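Local coordinates for protein ribonucleoside-diphosphate reductase subunit beta (Bacillus halodurans C-125, PDB 2RCC) that probably supplies deoxyribonucleotides for DNA synthesis as the di-iron small subunit of a class I ribonucleotide reductase, at residues 146-152 / 264-268; 188-193 / 257-261. One frame throughout, in Å; residues are numbered along the deposited sequence. Where two conformers were deposited one is given.

Contact 1: 146-152 / 264-268; sequences WKHDDVL and WFRYI
Trp146 and Trp264, in the modelled conformer of Trp264, meet through the outer corners of their six-membered rings, CZ3 to CZ3 at 3.5 Å. Their planes lie 25° apart but are slid so that the rings barely overlap. On the Trp146 side CD1 of Ile268 fits against the ring edge, 3.5 Å from CH2, while NE1 is hydrogen-bonded to Lys80 O. CG1 of Val151 lies over one face of the Trp264 six-membered ring, and Leu152 sets CB at the edge of that ring. Leu84 of helix 72-87 touches both tryptophans, so this tight side packs against that helix of the ferritin-like bundle, where the break between helices 136-147 and 150-168 meets the C-terminal end of helix 244-268. Cutting Trp146 back to an alanine is likely to open a gap beside Ile268 CD1 and the Trp264 corner and leave Lys80 O without its indole donor. The outer side is the solvent side: Tyr267 is exposed, with Val151 CG2 over the centre of its ring. Its OH comes to 2.4 Å from Asp149 OD2, a hydrogen bond modelled doubtfully short. With CG anti to the backbone N (chi1 -172°), Asp149 also caps the new helix, OD1 accepting from Leu152 N at 2.9 Å.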
# COMPACT_ATOMS: atom_id res chain seq x y z
N TRP A 146 -2.59 -28.52 7.10
CA TRP A 146 -1.59 -27.81 6.30
C TRP A 146 -0.34 -27.45 7.10
O TRP A 146 0.75 -27.51 6.56
CB TRP A 146 -2.15 -26.57 5.62
CG TRP A 146 -2.93 -26.88 4.41
CD1 TRP A 146 -4.24 -26.62 4.20
CD2 TRP A 146 -2.45 -27.54 3.23
NE1 TRP A 146 -4.61 -27.06 2.95
CE2 TRP A 146 -3.52 -27.63 2.34
CE3 TRP A 146 -1.21 -28.05 2.85
CZ2 TRP A 146 -3.40 -28.21 1.09
CZ3 TRP A 146 -1.08 -28.61 1.60
CH2 TRP A 146 -2.17 -28.70 0.74
N LYS A 147 -0.52 -27.12 8.38
CA LYS A 147 0.57 -26.75 9.28
C LYS A 147 1.61 -27.86 9.35
O LYS A 147 2.80 -27.57 9.34
CB LYS A 147 0.03 -26.43 10.69
N HIS A 148 1.15 -29.12 9.38
CA HIS A 148 2.03 -30.28 9.42
C HIS A 148 2.19 -30.99 8.07
O HIS A 148 2.51 -32.17 8.04
CB HIS A 148 1.53 -31.27 10.46
CG HIS A 148 1.29 -30.67 11.81
ND1 HIS A 148 2.31 -30.14 12.57
CD2 HIS A 148 0.16 -30.52 12.53
CE1 HIS A 148 1.81 -29.68 13.70
NE2 HIS A 148 0.51 -29.90 13.70
N ASP A 149 1.99 -30.29 6.95
CA ASP A 149 2.14 -30.92 5.64
C ASP A 149 3.58 -30.77 5.12
O ASP A 149 4.14 -29.67 5.07
CB ASP A 149 1.12 -30.35 4.65
CG ASP A 149 1.11 -31.10 3.34
OD1 ASP A 149 1.98 -30.82 2.49
OD2 ASP A 149 0.23 -31.96 3.15
N ASP A 150 4.17 -31.90 4.72
CA ASP A 150 5.55 -31.94 4.22
C ASP A 150 5.71 -31.33 2.85
O ASP A 150 6.73 -30.71 2.58
CB ASP A 150 6.06 -33.37 4.16
CG ASP A 150 6.14 -34.01 5.52
OD1 ASP A 150 6.81 -33.45 6.41
OD2 ASP A 150 5.52 -35.09 5.68
N VAL A 151 4.73 -31.55 1.97
CA VAL A 151 4.75 -31.00 0.61
C VAL A 151 4.76 -29.46 0.71
O VAL A 151 5.47 -28.80 -0.05
CB VAL A 151 3.59 -31.52 -0.27
CG1 VAL A 151 3.58 -30.84 -1.64
CG2 VAL A 151 3.67 -33.06 -0.43
N LEU A 152 4.02 -28.91 1.68
CA LEU A 152 4.01 -27.46 1.94
C LEU A 152 5.36 -26.98 2.46
O LEU A 152 5.88 -25.99 1.94
CB LEU A 152 2.89 -27.08 2.91
CG LEU A 152 2.64 -25.59 3.20
CD1 LEU A 152 2.43 -24.77 1.94
CD2 LEU A 152 1.44 -25.49 4.11
N TRP A 264 2.15 -30.23 -6.88
CA TRP A 264 1.06 -29.77 -6.04
C TRP A 264 -0.29 -30.15 -6.63
O TRP A 264 -1.16 -30.66 -5.93
CB TRP A 264 1.18 -28.27 -5.81
CG TRP A 264 2.13 -27.96 -4.70
CD1 TRP A 264 3.49 -27.82 -4.76
CD2 TRP A 264 1.77 -27.78 -3.35
NE1 TRP A 264 3.99 -27.54 -3.53
CE2 TRP A 264 2.96 -27.50 -2.64
CE3 TRP A 264 0.56 -27.81 -2.66
CZ2 TRP A 264 2.96 -27.24 -1.29
CZ3 TRP A 264 0.56 -27.57 -1.32
CH2 TRP A 264 1.76 -27.29 -0.64
N PHE A 265 -0.45 -29.87 -7.91
CA PHE A 265 -1.65 -30.27 -8.63
C PHE A 265 -1.87 -31.80 -8.49
O PHE A 265 -2.97 -32.25 -8.20
CB PHE A 265 -1.50 -29.95 -10.12
CG PHE A 265 -2.52 -30.64 -10.94
CD1 PHE A 265 -3.84 -30.30 -10.80
CD2 PHE A 265 -2.17 -31.72 -11.76
CE1 PHE A 265 -4.84 -30.97 -11.52
CE2 PHE A 265 -3.15 -32.41 -12.47
CZ PHE A 265 -4.49 -32.00 -12.36
N ARG A 266 -0.81 -32.59 -8.66
CA ARG A 266 -0.97 -34.04 -8.53
C ARG A 266 -1.37 -34.49 -7.12
O ARG A 266 -2.14 -35.44 -6.94
CB ARG A 266 0.32 -34.76 -8.93
CG ARG A 266 0.53 -34.90 -10.42
CD ARG A 266 1.83 -35.67 -10.71
NE ARG A 266 2.97 -34.78 -10.96
CZ ARG A 266 3.58 -34.59 -12.14
NH1 ARG A 266 3.27 -35.26 -13.25
NH2 ARG A 266 4.58 -33.71 -12.20
N TYR A 267 -0.81 -33.82 -6.13
CA TYR A 267 -1.05 -34.12 -4.72
C TYR A 267 -2.48 -33.85 -4.27
O TYR A 267 -3.07 -34.65 -3.57
CB TYR A 267 -0.08 -33.23 -3.93
CG TYR A 267 -0.05 -33.37 -2.43
CD1 TYR A 267 0.14 -34.60 -1.84
CD2 TYR A 267 -0.07 -32.24 -1.61
CE1 TYR A 267 0.23 -34.74 -0.48
CE2 TYR A 267 0.03 -32.36 -0.24
CZ TYR A 267 0.17 -33.63 0.32
OH TYR A 267 0.28 -33.80 1.68
N ILE A 268 -3.03 -32.73 -4.70
CA ILE A 268 -4.37 -32.30 -4.26
C ILE A 268 -5.54 -32.65 -5.17
O ILE A 268 -6.62 -32.93 -4.67
CB ILE A 268 -4.38 -30.76 -4.02
CG1 ILE A 268 -3.33 -30.38 -3.00
CG2 ILE A 268 -5.76 -30.25 -3.52
CD1 ILE A 268 -3.56 -28.98 -2.44

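Contact 2: 188-193 / 257-261; sequences LNFYSG and AADLE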
# COMPACT_ATOMS: atom_id res chain seq x y z
N LEU A 188 2.17 -17.94 -11.70
CA LEU A 188 2.21 -19.39 -11.96
C LEU A 188 1.76 -20.23 -10.77
O LEU A 188 0.91 -21.10 -10.96
CB LEU A 188 3.60 -19.79 -12.44
CG LEU A 188 3.91 -21.26 -12.82
CD1 LEU A 188 3.00 -21.80 -13.87
CD2 LEU A 188 5.35 -21.35 -13.33
N ASN A 189 2.31 -19.98 -9.57
CA ASN A 189 1.91 -20.70 -8.34
C ASN A 189 0.44 -20.63 -8.10
O ASN A 189 -0.15 -19.59 -8.25
CB ASN A 189 2.63 -20.17 -7.09
CG ASN A 189 4.07 -20.57 -7.06
OD1 ASN A 189 4.60 -21.03 -8.07
ND2 ASN A 189 4.71 -20.42 -5.92
N PHE A 190 -0.15 -21.78 -7.77
CA PHE A 190 -1.58 -21.95 -7.56
C PHE A 190 -2.48 -21.71 -8.76
O PHE A 190 -3.67 -21.81 -8.61
CB PHE A 190 -2.08 -21.18 -6.32
CG PHE A 190 -1.35 -21.54 -5.08
CD1 PHE A 190 -1.38 -22.85 -4.61
CD2 PHE A 190 -0.60 -20.60 -4.39
CE1 PHE A 190 -0.66 -23.21 -3.49
CE2 PHE A 190 0.10 -20.95 -3.26
CZ PHE A 190 0.08 -22.25 -2.81
N TYR A 191 -1.95 -21.53 -9.97
CA TYR A 191 -2.80 -21.41 -11.14
C TYR A 191 -3.60 -22.69 -11.39
O TYR A 191 -4.68 -22.57 -11.91
CB TYR A 191 -2.03 -20.91 -12.38
CG TYR A 191 -1.90 -19.38 -12.38
CD1 TYR A 191 -1.47 -18.68 -11.25
CD2 TYR A 191 -2.19 -18.63 -13.52
CE1 TYR A 191 -1.35 -17.27 -11.25
CE2 TYR A 191 -2.09 -17.22 -13.52
CZ TYR A 191 -1.66 -16.55 -12.39
OH TYR A 191 -1.54 -15.15 -12.40
N SER A 192 -3.09 -23.89 -11.00
CA SER A 192 -3.87 -25.14 -11.05
C SER A 192 -5.08 -25.06 -10.15
O SER A 192 -6.17 -25.54 -10.48
CB SER A 192 -3.09 -26.35 -10.53
OG SER A 192 -1.93 -26.56 -11.28
N GLY A 193 -4.86 -24.48 -8.97
CA GLY A 193 -5.88 -24.33 -7.97
C GLY A 193 -6.93 -23.34 -8.40
O GLY A 193 -8.10 -23.59 -8.23
N ALA A 257 9.75 -24.28 -11.06
CA ALA A 257 8.49 -23.79 -10.59
C ALA A 257 7.28 -24.51 -11.25
O ALA A 257 6.33 -24.86 -10.57
CB ALA A 257 8.42 -22.29 -10.81
N ALA A 258 7.33 -24.71 -12.56
CA ALA A 258 6.32 -25.48 -13.31
C ALA A 258 6.21 -26.92 -12.77
O ALA A 258 5.12 -27.43 -12.58
CB ALA A 258 6.65 -25.51 -14.78
N ASP A 259 7.35 -27.57 -12.54
CA ASP A 259 7.39 -28.91 -11.95
C ASP A 259 6.77 -28.95 -10.55
O ASP A 259 6.02 -29.88 -10.25
CB ASP A 259 8.83 -29.45 -11.87
CG ASP A 259 9.44 -29.79 -13.22
OD1 ASP A 259 8.70 -29.88 -14.21
OD2 ASP A 259 10.69 -29.95 -13.29
N LEU A 260 7.07 -27.96 -9.71
CA LEU A 260 6.50 -27.88 -8.36
C LEU A 260 5.00 -27.69 -8.42
O LEU A 260 4.28 -28.29 -7.64
CB LEU A 260 7.14 -26.76 -7.52
CG LEU A 260 8.54 -27.08 -6.98
CD1 LEU A 260 9.25 -25.82 -6.47
CD2 LEU A 260 8.46 -28.13 -5.89
N GLU A 261 4.52 -26.86 -9.34
CA GLU A 261 3.07 -26.66 -9.51
C GLU A 261 2.39 -27.96 -9.91
O GLU A 261 1.38 -28.32 -9.33
CB GLU A 261 2.81 -25.54 -10.52
CG GLU A 261 1.33 -25.18 -10.75
CD GLU A 261 0.60 -24.66 -9.53
OE1 GLU A 261 1.21 -24.25 -8.53
OE2 GLU A 261 -0.63 -24.64 -9.56
O HOH W 1 5.83 -23.16 -8.33
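OE2 of Glu261 is gripped twice by one residue: Ser192 N and Ser192 OG each donate to it from 2.9 Å, coming from opposite faces of the carboxylate plane and both on the anti side. The other oxygen, OE1, takes the N-H of Phe190, also at 2.9 Å, from above the plane, and forms a salt bridge with Arg155. Three donors at the start of helix 191-202 thus fix the carboxylate's rotation, and the charge lies close to the first N-H groups of that helix, where the helix dipole would be expected to stabilise it. Glu261 gets there by leaving its own helix with CG anti to the backbone N and then bending at chi2 (62°), which brings the carboxylate up to the turn. That turn, Leu188 to Tyr191, is a type II beta turn closed by Tyr191 N to Leu188 O, and it links helix 172-187 to helix 191-202. Beside it a water bridges the segments, donating to Ala257 O at 2.9 Å and also to Asn189 OD1, while Leu188 CD2 rests 4.1 Å from Ala257 CB. Most of the residues that touch are buried; Phe190 is partly exposed. Ile285 of helix 278-295 packs on both Ser192 and Glu261, Ile184 of helix 172-187 touches Asn189 and Ala257, and Tyr191 reaches across to helix 207-237, against Glu220, a probable iron ligand.

Helix 244-268 serves both contacts: residues 257-261 dock on the turn before helix 191-202, and about two turns further on residues 264-268 dock on the break before helix 150-168. Along the chain contact 2 is nested inside the loop that contact 1 closes, in the order 146-152, 188-193, 257-261, 264-268. Their centres are about 12 Å apart, and they touch where Phe265 CB packs 3.6 Å from Ser192 OG. Arg155 joins them as well, bridging to Glu261 and lying against the Trp264 and Phe190 rings. One helix is thereby tied to two interhelical junctions of the ferritin-like bundle, contact 2 deeper and nearer the probable iron ligands, contact 1 further out.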